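Local structure of isomerase/lactonizing enzyme (Agrobacterium tumefaciens, 1RVK) at residues Val131-Ser136 and Arg326-Gly331. The protein is of unknown function but belongs to the enolase superfamily and binds magnesium, so it probably abstracts a proton next to a carboxylate of an unidentified substrate. Sequence-based numbering, arbitrary orientation.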
ATOM      1  N   VAL A 131       6.251  14.454  -3.858  1.00 13.86           N
ATOM      2  CA  VAL A 131       7.216  13.430  -3.495  1.00 15.41           C
ATOM      3  C   VAL A 131       7.482  12.497  -4.662  1.00 14.82           C
ATOM      4  O   VAL A 131       6.586  12.211  -5.460  1.00 12.78           O
ATOM      5  CB  VAL A 131       6.715  12.591  -2.294  1.00 17.38           C
ATOM      6  CG1 VAL A 131       5.426  11.871  -2.656  1.00 20.10           C
ATOM      7  CG2 VAL A 131       7.785  11.592  -1.872  1.00 17.93           C
ATOM      8  N   LEU A 132       8.722  12.032  -4.758  1.00 13.51           N
ATOM      9  CA  LEU A 132       9.103  11.114  -5.815  1.00 14.22           C
ATOM     10  C   LEU A 132       8.335   9.813  -5.637  1.00 13.73           C
ATOM     11  O   LEU A 132       8.097   9.369  -4.514  1.00 13.69           O
ATOM     12  CB  LEU A 132      10.602  10.807  -5.756  1.00 15.86           C
ATOM     13  CG  LEU A 132      11.586  11.916  -6.126  1.00 19.21           C
ATOM     14  CD1 LEU A 132      13.002  11.437  -5.845  1.00 19.56           C
ATOM     15  CD2 LEU A 132      11.432  12.285  -7.595  1.00 20.54           C
ATOM     16  N   ALA A 133       7.951   9.206  -6.752  1.00 12.37           N
ATOM     17  CA  ALA A 133       7.235   7.942  -6.714  1.00 13.33           C
ATOM     18  C   ALA A 133       7.987   6.930  -7.561  1.00 14.06           C
ATOM     19  O   ALA A 133       8.646   7.300  -8.535  1.00 14.17           O
ATOM     20  CB  ALA A 133       5.822   8.125  -7.261  1.00 13.18           C
ATOM     21  N   TYR A 134       7.930   5.659  -7.174  1.00 12.98           N
ATOM     22  CA  TYR A 134       8.568   4.637  -7.986  1.00 12.60           C
ATOM     23  C   TYR A 134       7.444   3.875  -8.666  1.00 13.67           C
ATOM     24  O   TYR A 134       6.342   3.774  -8.126  1.00 12.59           O
ATOM     25  CB  TYR A 134       9.468   3.697  -7.153  1.00 12.74           C
ATOM     26  CG  TYR A 134       8.818   2.846  -6.068  1.00 12.62           C
ATOM     27  CD1 TYR A 134       8.116   1.677  -6.377  1.00 11.44           C
ATOM     28  CD2 TYR A 134       8.982   3.171  -4.724  1.00 12.22           C
ATOM     29  CE1 TYR A 134       7.601   0.849  -5.364  1.00 12.56           C
ATOM     30  CE2 TYR A 134       8.478   2.362  -3.715  1.00 12.65           C
ATOM     31  CZ  TYR A 134       7.794   1.205  -4.033  1.00 13.03           C
ATOM     32  OH  TYR A 134       7.324   0.406  -3.014  1.00 13.10           O
ATOM     33  N   GLY A 135       7.706   3.390  -9.874  1.00 12.07           N
ATOM     34  CA  GLY A 135       6.697   2.638 -10.594  1.00 12.64           C
ATOM     35  C   GLY A 135       6.754   1.215 -10.084  1.00 13.11           C
ATOM     36  O   GLY A 135       7.744   0.522 -10.303  1.00 13.36           O
ATOM     37  N   SER A 136       5.696   0.788  -9.400  1.00 12.80           N
ATOM     38  CA  SER A 136       5.626  -0.553  -8.827  1.00 12.63           C
ATOM     39  C   SER A 136       4.945  -1.492  -9.821  1.00 12.54           C
ATOM     40  O   SER A 136       3.732  -1.422 -10.024  1.00 11.14           O
ATOM     41  CB  SER A 136       4.842  -0.496  -7.511  1.00 14.35           C
ATOM     42  OG  SER A 136       5.202  -1.552  -6.641  1.00 13.82           O
ATOM     43  N   ARG A 326      11.646   7.548   1.369  1.00 13.87           N
ATOM     44  CA  ARG A 326      12.139   7.981   0.072  1.00 14.33           C
ATOM     45  C   ARG A 326      11.072   8.098  -1.014  1.00 13.75           C
ATOM     46  O   ARG A 326      11.141   8.998  -1.856  1.00 13.46           O
ATOM     47  CB  ARG A 326      13.255   7.038  -0.401  1.00 16.06           C
ATOM     48  CG  ARG A 326      13.985   7.500  -1.651  1.00 21.10           C
ATOM     49  CD  ARG A 326      14.988   6.446  -2.131  1.00 25.61           C
ATOM     50  NE  ARG A 326      16.168   6.339  -1.274  1.00 28.82           N
ATOM     51  CZ  ARG A 326      17.213   7.158  -1.337  1.00 30.73           C
ATOM     52  NH1 ARG A 326      18.244   6.989  -0.521  1.00 30.51           N
ATOM     53  NH2 ARG A 326      17.232   8.143  -2.225  1.00 32.41           N
ATOM     54  N   TRP A 327      10.072   7.222  -0.985  1.00 13.02           N
ATOM     55  CA  TRP A 327       9.055   7.236  -2.033  1.00 12.88           C
ATOM     56  C   TRP A 327       7.601   7.044  -1.655  1.00 14.68           C
ATOM     57  O   TRP A 327       7.252   6.694  -0.531  1.00 13.84           O
ATOM     58  CB  TRP A 327       9.300   6.118  -3.048  1.00 12.83           C
ATOM     59  CG  TRP A 327      10.698   5.769  -3.396  1.00 11.41           C
ATOM     60  CD1 TRP A 327      11.523   4.902  -2.732  1.00 11.31           C
ATOM     61  CD2 TRP A 327      11.389   6.157  -4.580  1.00 11.38           C
ATOM     62  NE1 TRP A 327      12.685   4.716  -3.447  1.00 12.20           N
ATOM     63  CE2 TRP A 327      12.628   5.477  -4.586  1.00 13.20           C
ATOM     64  CE3 TRP A 327      11.078   7.011  -5.647  1.00 10.82           C
ATOM     65  CZ2 TRP A 327      13.557   5.626  -5.621  1.00 13.08           C
ATOM     66  CZ3 TRP A 327      12.001   7.158  -6.675  1.00 14.14           C
ATOM     67  CH2 TRP A 327      13.226   6.469  -6.654  1.00 13.73           C
ATOM     68  N   TYR A 328       6.771   7.248  -2.673  1.00 14.61           N
ATOM     69  CA  TYR A 328       5.343   6.984  -2.614  1.00 13.65           C
ATOM     70  C   TYR A 328       5.306   5.841  -3.626  1.00 13.70           C
ATOM     71  O   TYR A 328       5.948   5.924  -4.679  1.00 13.52           O
ATOM     72  CB  TYR A 328       4.510   8.154  -3.138  1.00 12.11           C
ATOM     73  CG  TYR A 328       3.107   7.749  -3.552  1.00 10.57           C
ATOM     74  CD1 TYR A 328       2.744   7.704  -4.899  1.00 10.07           C
ATOM     75  CD2 TYR A 328       2.139   7.424  -2.599  1.00 10.38           C
ATOM     76  CE1 TYR A 328       1.453   7.354  -5.288  1.00 11.21           C
ATOM     77  CE2 TYR A 328       0.839   7.068  -2.977  1.00 12.33           C
ATOM     78  CZ  TYR A 328       0.505   7.040  -4.326  1.00 12.48           C
ATOM     79  OH  TYR A 328      -0.778   6.729  -4.715  1.00 12.10           O
ATOM     80  N   GLU A 329       4.597   4.769  -3.299  1.00 12.81           N
ATOM     81  CA  GLU A 329       4.509   3.616  -4.190  1.00 11.75           C
ATOM     82  C   GLU A 329       3.344   3.792  -5.152  1.00 12.79           C
ATOM     83  O   GLU A 329       2.187   3.738  -4.744  1.00 12.91           O
ATOM     84  CB  GLU A 329       4.328   2.335  -3.369  1.00 11.17           C
ATOM     85  CG  GLU A 329       4.320   1.075  -4.209  1.00 11.90           C
ATOM     86  CD  GLU A 329       4.388  -0.190  -3.380  1.00 13.90           C
ATOM     87  OE1 GLU A 329       4.477  -1.275  -3.990  1.00 11.81           O
ATOM     88  OE2 GLU A 329       4.356  -0.103  -2.128  1.00 13.72           O
ATOM     89  N   ARG A 330       3.656   4.003  -6.431  1.00 11.76           N
ATOM     90  CA  ARG A 330       2.623   4.211  -7.442  1.00 14.87           C
ATOM     91  C   ARG A 330       2.435   2.954  -8.286  1.00 16.78           C
ATOM     92  O   ARG A 330       3.323   2.559  -9.043  1.00 14.91           O
ATOM     93  CB  ARG A 330       3.005   5.400  -8.332  1.00 12.30           C
ATOM     94  CG  ARG A 330       1.828   6.091  -9.025  1.00 14.48           C
ATOM     95  CD  ARG A 330       2.243   7.480  -9.524  1.00 14.20           C
ATOM     96  NE  ARG A 330       1.107   8.275  -9.987  1.00 14.16           N
ATOM     97  CZ  ARG A 330       0.692   8.342 -11.249  1.00 17.42           C
ATOM     98  NH1 ARG A 330       1.320   7.664 -12.201  1.00 14.61           N
ATOM     99  NH2 ARG A 330      -0.365   9.085 -11.558  1.00 14.99           N
ATOM    100  N   GLY A 331       1.272   2.329  -8.142  1.00 19.02           N
ATOM    101  CA  GLY A 331       0.980   1.115  -8.882  1.00 21.50           C
ATOM    102  C   GLY A 331      -0.169   0.366  -8.235  1.00 22.79           C
ATOM    103  O   GLY A 331      -0.912   0.953  -7.445  1.00 22.00           O
TER
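Glu329 OE1 takes a hydrogen bond of 2.8 Å from Ser136 OG on its anti lone pair, and Lys169 adds a salt bridge to the same oxygen. The other carboxylate oxygen, OE2, pairs with Arg280 and also accepts from the backbone of Gly310. Several partners thus fix the rotation of this buried carboxylate. The Glu329 chain is fully extended, with CG anti to the backbone N (chi1 -176°), which carries the carboxylate past the Tyr134 ring to Ser136. Glu329 CA lies over one face of that ring, 4.2 Å from its centroid. The Tyr134 hydroxyl bonds to Lys169. At its edge the Tyr134 ring meets the face of Trp327 in a T-shaped stack with planes at 88°. Tyr134 CD2 comes within 3.4 Å of Trp327 CG. Arg326 CG lies over the opposite indole face, toward its rim. On the other side of the sheet, Ala133 CB touches the edge of the Tyr328 ring at CD1 (3.9 Å). The backbones pair in parallel. Tyr134 N donates to Tyr328 O (3.2 Å), Arg330 N to Tyr134 O, and Ser136 N to Arg330 O (3.0 Å). This pairing joins strand 130-137 to strand 328-333 and helps close the ring of strands. The Glu329 side chain lies inside the barrel, about 5 Å from the bound magnesium, as expected for the active-site end of an enolase-superfamily barrel.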